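Local coordinates for protein putative TetR-family transcriptional regulator (Rhodococcus sp., PDB 2G3B) that probably binds regulatory DNA through an N-terminal helix-turn-helix and represses transcription, as TetR-family regulators do, at residues Y57-A62 and A119-A124; A64-G69 and A123-E128. All blocks are in the same frame, centred on the assembly; numbering follows the deposited sequence.

In the fold
Contact 1 (57-62 with 119-124) and contact 2 (64-69 with 123-128) join the same two helices, 47-66 and 115-139, with centres about 9 Å apart. Both are largely buried, with partly exposed A124 and E128 at their margins; contact 1 lies about 5 Å and contact 2 about 8 Å from the chain centre. Their chemistry differs. Contact 1 is van der Waals packing of an asparagine against methyl groups, with no polar bond between its segments and 7.0 Å between N59 CA and T121 CA. Contact 2, at 9.7 Å between R66 CA and E128 CA, is bridged by a long charged side chain held by a stack and a salt bridge. The N59 amide of contact 1 also reaches the R66 guanidinium of contact 2.

Contact 1 of 2, residues Y57-A62 and A119-A124; sequences YINDRA and ARTTAA
The flat amide of N59 meets T121 on one face: the methyl CG2 of T121 lies over that face, displaced toward the CB end of the group. It is 3.8 Å from N59 CG, and closer still to N59 CB, at 3.4 Å, a tight fit for two carbons. At the nitrogen end the methyl of A124 approaches obliquely from the same side, its CB 4.1 Å from N59 ND2, which is ordinary packing distance. The other end of the amide is polar in its partners, since N59 OD1 accepts a hydrogen bond from R66 NH2 and also bonds to O1 of a bound glycerol, probably from the crystallisation liquor.

Torsions account for the division of labour in T121. With chi1 at -58°, OG1 lies beside the backbone N, within hydrogen-bonding distance of N56 OD1 of helix 47-66, its strongest partner, and of the carbonyl O of P117, while CG2, anti to that N, is left to face N59. The two side chains slide past one another in opposite directions, so the T121 methyl lies beside the N59 methylene; the CA atoms of N59 and T121 are 7.0 Å apart. The two segments bury 113 Å² between them, and N59 and T121 are both buried residues.

Y57, whose beta carbon points away from 119-124, and I58, on the flank of helix 47-66, pack on helix 2-23. Helix 47-66 thus joins the N-terminal DNA-binding part to the C-terminal helices, the linking-helix arrangement characteristic of the TetR fold.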
loop_
_atom_site.group_PDB
_atom_site.type_symbol
_atom_site.label_atom_id
_atom_site.label_comp_id
_atom_site.label_asym_id
_atom_site.label_seq_id
_atom_site.Cartn_x
_atom_site.Cartn_y
_atom_site.Cartn_z
ATOM N N TYR A 57 -15.718 8.889 6.615
ATOM C CA TYR A 57 -16.022 9.953 5.649
ATOM C C TYR A 57 -15.346 9.688 4.273
ATOM O O TYR A 57 -16.006 9.716 3.242
ATOM C CB TYR A 57 -15.562 11.284 6.240
ATOM C CG TYR A 57 -15.907 12.480 5.366
ATOM C CD1 TYR A 57 -17.195 12.983 5.353
ATOM C CD2 TYR A 57 -14.952 13.040 4.509
ATOM C CE1 TYR A 57 -17.538 14.058 4.536
ATOM C CE2 TYR A 57 -15.285 14.124 3.681
ATOM C CZ TYR A 57 -16.577 14.623 3.722
ATOM O OH TYR A 57 -16.948 15.708 2.938
ATOM N N ILE A 58 -14.041 9.420 4.297
ATOM C CA ILE A 58 -13.223 9.135 3.101
ATOM C C ILE A 58 -13.786 7.885 2.385
ATOM O O ILE A 58 -13.949 7.861 1.129
ATOM C CB ILE A 58 -11.735 8.949 3.528
ATOM C CG1 ILE A 58 -11.166 10.315 4.009
ATOM C CG2 ILE A 58 -10.889 8.390 2.418
ATOM C CD1 ILE A 58 -9.929 10.156 4.903
ATOM N N ASN A 59 -14.118 6.880 3.191
ATOM C CA ASN A 59 -14.720 5.635 2.617
ATOM C C ASN A 59 -16.096 5.896 1.983
ATOM O O ASN A 59 -16.374 5.405 0.884
ATOM C CB ASN A 59 -14.842 4.527 3.656
ATOM C CG ASN A 59 -15.263 3.161 3.034
ATOM O OD1 ASN A 59 -14.691 2.736 2.041
ATOM N ND2 ASN A 59 -16.297 2.560 3.567
ATOM N N ASP A 60 -16.945 6.654 2.675
ATOM C CA ASP A 60 -18.204 7.125 2.105
ATOM C C ASP A 60 -18.028 7.918 0.823
ATOM O O ASP A 60 -18.768 7.704 -0.117
ATOM C CB ASP A 60 -19.000 7.976 3.106
ATOM C CG ASP A 60 -19.561 7.141 4.257
ATOM O OD1 ASP A 60 -19.547 5.887 4.179
ATOM O OD2 ASP A 60 -20.000 7.725 5.243
ATOM N N ARG A 61 -17.055 8.824 0.795
ATOM C CA ARG A 61 -16.732 9.564 -0.422
ATOM C C ARG A 61 -16.265 8.640 -1.578
ATOM O O ARG A 61 -16.694 8.826 -2.745
ATOM C CB ARG A 61 -15.660 10.621 -0.117
ATOM C CG ARG A 61 -15.744 11.861 -0.988
ATOM C CD ARG A 61 -15.117 13.104 -0.316
ATOM N NE ARG A 61 -13.687 12.910 -0.056
ATOM C CZ ARG A 61 -12.873 13.882 0.305
ATOM N NH1 ARG A 61 -13.383 15.120 0.469
ATOM N NH2 ARG A 61 -11.578 13.615 0.514
ATOM N N ALA A 62 -15.389 7.677 -1.257
ATOM C CA ALA A 62 -14.846 6.713 -2.245
ATOM C C ALA A 62 -15.978 5.847 -2.775
ATOM O O ALA A 62 -16.069 5.605 -3.969
ATOM C CB ALA A 62 -13.798 5.826 -1.585
ATOM N N ALA A 119 -9.138 -0.965 10.290
ATOM C CA ALA A 119 -9.563 -2.360 10.014
ATOM C C ALA A 119 -11.064 -2.411 9.748
ATOM O O ALA A 119 -11.534 -3.093 8.828
ATOM C CB ALA A 119 -9.191 -3.273 11.183
ATOM N N ARG A 120 -11.823 -1.632 10.518
ATOM C CA ARG A 120 -13.292 -1.674 10.393
ATOM C C ARG A 120 -13.666 -1.023 9.104
ATOM O O ARG A 120 -14.546 -1.525 8.421
ATOM C CB ARG A 120 -13.974 -0.937 11.549
ATOM C CG ARG A 120 -14.058 -1.767 12.863
ATOM C CD ARG A 120 -14.902 -1.070 13.939
ATOM N NE ARG A 120 -14.305 0.166 14.470
ATOM C CZ ARG A 120 -13.600 0.273 15.602
ATOM N NH1 ARG A 120 -13.317 -0.772 16.359
ATOM N NH2 ARG A 120 -13.134 1.454 15.964
ATOM N N THR A 121 -13.038 0.121 8.775
ATOM C CA THR A 121 -13.383 0.802 7.522
ATOM C C THR A 121 -12.937 -0.032 6.324
ATOM O O THR A 121 -13.682 -0.190 5.373
ATOM C CB THR A 121 -12.822 2.264 7.522
ATOM O OG1 THR A 121 -13.363 2.925 8.648
ATOM C CG2 THR A 121 -13.237 3.044 6.263
ATOM N N THR A 122 -11.741 -0.624 6.392
ATOM C CA THR A 122 -11.250 -1.465 5.291
ATOM C C THR A 122 -12.201 -2.667 5.114
ATOM O O THR A 122 -12.541 -3.043 3.965
ATOM C CB THR A 122 -9.816 -1.970 5.566
ATOM O OG1 THR A 122 -8.964 -0.852 5.705
ATOM C CG2 THR A 122 -9.288 -2.897 4.428
ATOM N N ALA A 123 -12.689 -3.214 6.233
ATOM C CA ALA A 123 -13.600 -4.371 6.182
ATOM C C ALA A 123 -14.896 -4.029 5.454
ATOM O O ALA A 123 -15.428 -4.835 4.723
ATOM C CB ALA A 123 -13.876 -4.912 7.578
ATOM N N ALA A 124 -15.390 -2.796 5.638
ATOM C CA ALA A 124 -16.578 -2.328 4.938
ATOM C C ALA A 124 -16.344 -2.237 3.408
ATOM O O ALA A 124 -17.179 -2.671 2.622
ATOM C CB ALA A 124 -17.006 -0.957 5.532
#

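Contact 2 of 2, residues A64-G69 and A123-E128; sequences AYRSEG and AAWVSE
R66 crosses both W125 and E128 at about a right angle, and its guanidinium serves each in a different way: flat against the indole, edge-on to the carboxylate. In this TetR-type fold the end of the linking helix 47-66 lies beside helix 115-139 of the C-terminal part. The evidence for a cation-pi stack is direct: the guanidinium and indole planes are 17° apart, their centres 4.0 Å. W125 CD1 lies over the middle of the guanidinium, 3.5 Å from R66 CZ, whereas R66 NH1 lies above the indole toward its rim, so the overlap favours the pyrrole side.

The bend at chi3 swings the guanidinium away from the line of the R66 chain and brings NE and NH2 to the carboxylate. This is a side-on salt bridge with one nitrogen to each oxygen: R66 NE donates to E128 OE1 at 2.9 Å and R66 NH2 to E128 OE2 at 2.9 Å. The carboxylate is strongly twisted from the guanidinium plane.

NH1 forms a salt bridge with E87 OE2 and a hydrogen bond with O1 of a glycerol, probably from the crystallisation liquor. Each guanidinium nitrogen thus has at least one acceptor, NH2 having N59 OD1 besides E128, which would be expected to stabilise the buried positive charge and fix its rotation. W125 itself is wedged against T156, V159 and E160 of helix 148-167, and against R165 of the second subunit.

The bond at NH2 is straighter (159° against 143° at NE), though OE2 is met from above the carboxylate plane, whereas OE1 is met on its syn side.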
loop_
_atom_site.group_PDB
_atom_site.type_symbol
_atom_site.label_atom_id
_atom_site.label_comp_id
_atom_site.label_asym_id
_atom_site.label_seq_id
_atom_site.Cartn_x
_atom_site.Cartn_y
_atom_site.Cartn_z
ATOM N N ALA A 64 -19.127 6.624 -3.193
ATOM C CA ALA A 64 -19.803 7.395 -4.246
ATOM C C ALA A 64 -19.110 7.272 -5.623
ATOM O O ALA A 64 -19.793 7.205 -6.653
ATOM C CB ALA A 64 -19.915 8.864 -3.848
ATOM N N TYR A 65 -17.769 7.289 -5.657
ATOM C CA TYR A 65 -17.055 7.125 -6.929
ATOM C C TYR A 65 -17.066 5.643 -7.360
ATOM O O TYR A 65 -17.023 5.355 -8.559
ATOM C CB TYR A 65 -15.625 7.685 -6.872
ATOM C CG TYR A 65 -15.575 9.221 -6.768
ATOM C CD1 TYR A 65 -15.489 9.860 -5.529
ATOM C CD2 TYR A 65 -15.615 10.017 -7.911
ATOM C CE1 TYR A 65 -15.446 11.261 -5.427
ATOM C CE2 TYR A 65 -15.566 11.428 -7.829
ATOM C CZ TYR A 65 -15.493 12.039 -6.578
ATOM O OH TYR A 65 -15.469 13.434 -6.500
ATOM N N ARG A 66 -17.146 4.717 -6.389
ATOM C CA ARG A 66 -17.199 3.279 -6.700
ATOM C C ARG A 66 -18.505 2.845 -7.385
ATOM O O ARG A 66 -18.559 1.812 -8.107
ATOM C CB ARG A 66 -16.981 2.455 -5.437
ATOM C CG ARG A 66 -15.574 2.515 -4.996
ATOM C CD ARG A 66 -15.249 1.437 -3.999
ATOM N NE ARG A 66 -15.908 1.540 -2.697
ATOM C CZ ARG A 66 -15.331 2.033 -1.594
ATOM N NH1 ARG A 66 -14.090 2.499 -1.630
ATOM N NH2 ARG A 66 -15.987 2.035 -0.450
ATOM N N SER A 67 -19.568 3.600 -7.132
ATOM C CA SER A 67 -20.877 3.262 -7.682
ATOM C C SER A 67 -21.360 4.273 -8.729
ATOM O O SER A 67 -22.470 4.136 -9.271
ATOM C CB SER A 67 -21.907 3.086 -6.547
ATOM O OG SER A 67 -21.930 4.226 -5.682
ATOM N N GLU A 68 -20.529 5.269 -9.054
ATOM C CA GLU A 68 -20.914 6.295 -10.037
ATOM C C GLU A 68 -21.329 5.668 -11.377
ATOM O O GLU A 68 -20.539 4.946 -12.002
ATOM C CB GLU A 68 -19.796 7.322 -10.241
ATOM C CG GLU A 68 -20.244 8.577 -11.025
ATOM C CD GLU A 68 -19.113 9.601 -11.217
ATOM O OE1 GLU A 68 -17.940 9.238 -10.992
ATOM O OE2 GLU A 68 -19.394 10.771 -11.587
ATOM N N GLY A 69 -22.569 5.933 -11.793
ATOM C CA GLY A 69 -23.141 5.360 -13.011
ATOM C C GLY A 69 -23.913 4.052 -12.824
ATOM O O GLY A 69 -24.448 3.515 -13.796
ATOM N N ALA A 123 -12.689 -3.214 6.233
ATOM C CA ALA A 123 -13.600 -4.371 6.182
ATOM C C ALA A 123 -14.896 -4.029 5.454
ATOM O O ALA A 123 -15.428 -4.835 4.723
ATOM C CB ALA A 123 -13.876 -4.912 7.578
ATOM N N ALA A 124 -15.390 -2.796 5.638
ATOM C CA ALA A 124 -16.578 -2.328 4.938
ATOM C C ALA A 124 -16.344 -2.237 3.408
ATOM O O ALA A 124 -17.179 -2.671 2.622
ATOM C CB ALA A 124 -17.006 -0.957 5.532
ATOM N N TRP A 125 -15.186 -1.729 3.006
ATOM C CA TRP A 125 -14.827 -1.677 1.591
ATOM C C TRP A 125 -14.722 -3.092 1.016
ATOM O O TRP A 125 -15.305 -3.418 -0.042
ATOM C CB TRP A 125 -13.487 -0.924 1.438
ATOM C CG TRP A 125 -12.927 -0.828 0.050
ATOM C CD1 TRP A 125 -13.613 -0.939 -1.151
ATOM C CD2 TRP A 125 -11.541 -0.595 -0.290
ATOM N NE1 TRP A 125 -12.690 -0.799 -2.214
ATOM C CE2 TRP A 125 -11.434 -0.607 -1.704
ATOM C CE3 TRP A 125 -10.374 -0.436 0.480
ATOM C CZ2 TRP A 125 -10.212 -0.410 -2.372
ATOM C CZ3 TRP A 125 -9.154 -0.255 -0.166
ATOM C CH2 TRP A 125 -9.079 -0.244 -1.579
ATOM N N VAL A 126 -13.969 -3.920 1.701
ATOM C CA VAL A 126 -13.826 -5.335 1.311
ATOM C C VAL A 126 -15.198 -6.041 1.117
ATOM O O VAL A 126 -15.416 -6.784 0.158
ATOM C CB VAL A 126 -12.990 -6.057 2.393
ATOM C CG1 VAL A 126 -13.052 -7.607 2.189
ATOM C CG2 VAL A 126 -11.484 -5.601 2.286
ATOM N N SER A 127 -16.128 -5.772 2.026
ATOM C CA SER A 127 -17.452 -6.381 2.010
ATOM C C SER A 127 -18.271 -6.023 0.783
ATOM O O SER A 127 -19.030 -6.854 0.281
ATOM C CB SER A 127 -18.204 -6.040 3.311
ATOM O OG SER A 127 -19.392 -6.768 3.408
ATOM N N GLU A 128 -18.121 -4.798 0.266
ATOM C CA GLU A 128 -18.841 -4.428 -0.968
ATOM C C GLU A 128 -18.360 -5.298 -2.092
ATOM O O GLU A 128 -19.152 -5.770 -2.904
ATOM C CB GLU A 128 -18.544 -2.983 -1.389
ATOM C CG GLU A 128 -18.793 -1.948 -0.366
ATOM C CD GLU A 128 -18.347 -0.516 -0.871
ATOM O OE1 GLU A 128 -17.992 -0.361 -2.064
ATOM O OE2 GLU A 128 -18.341 0.423 -0.075
#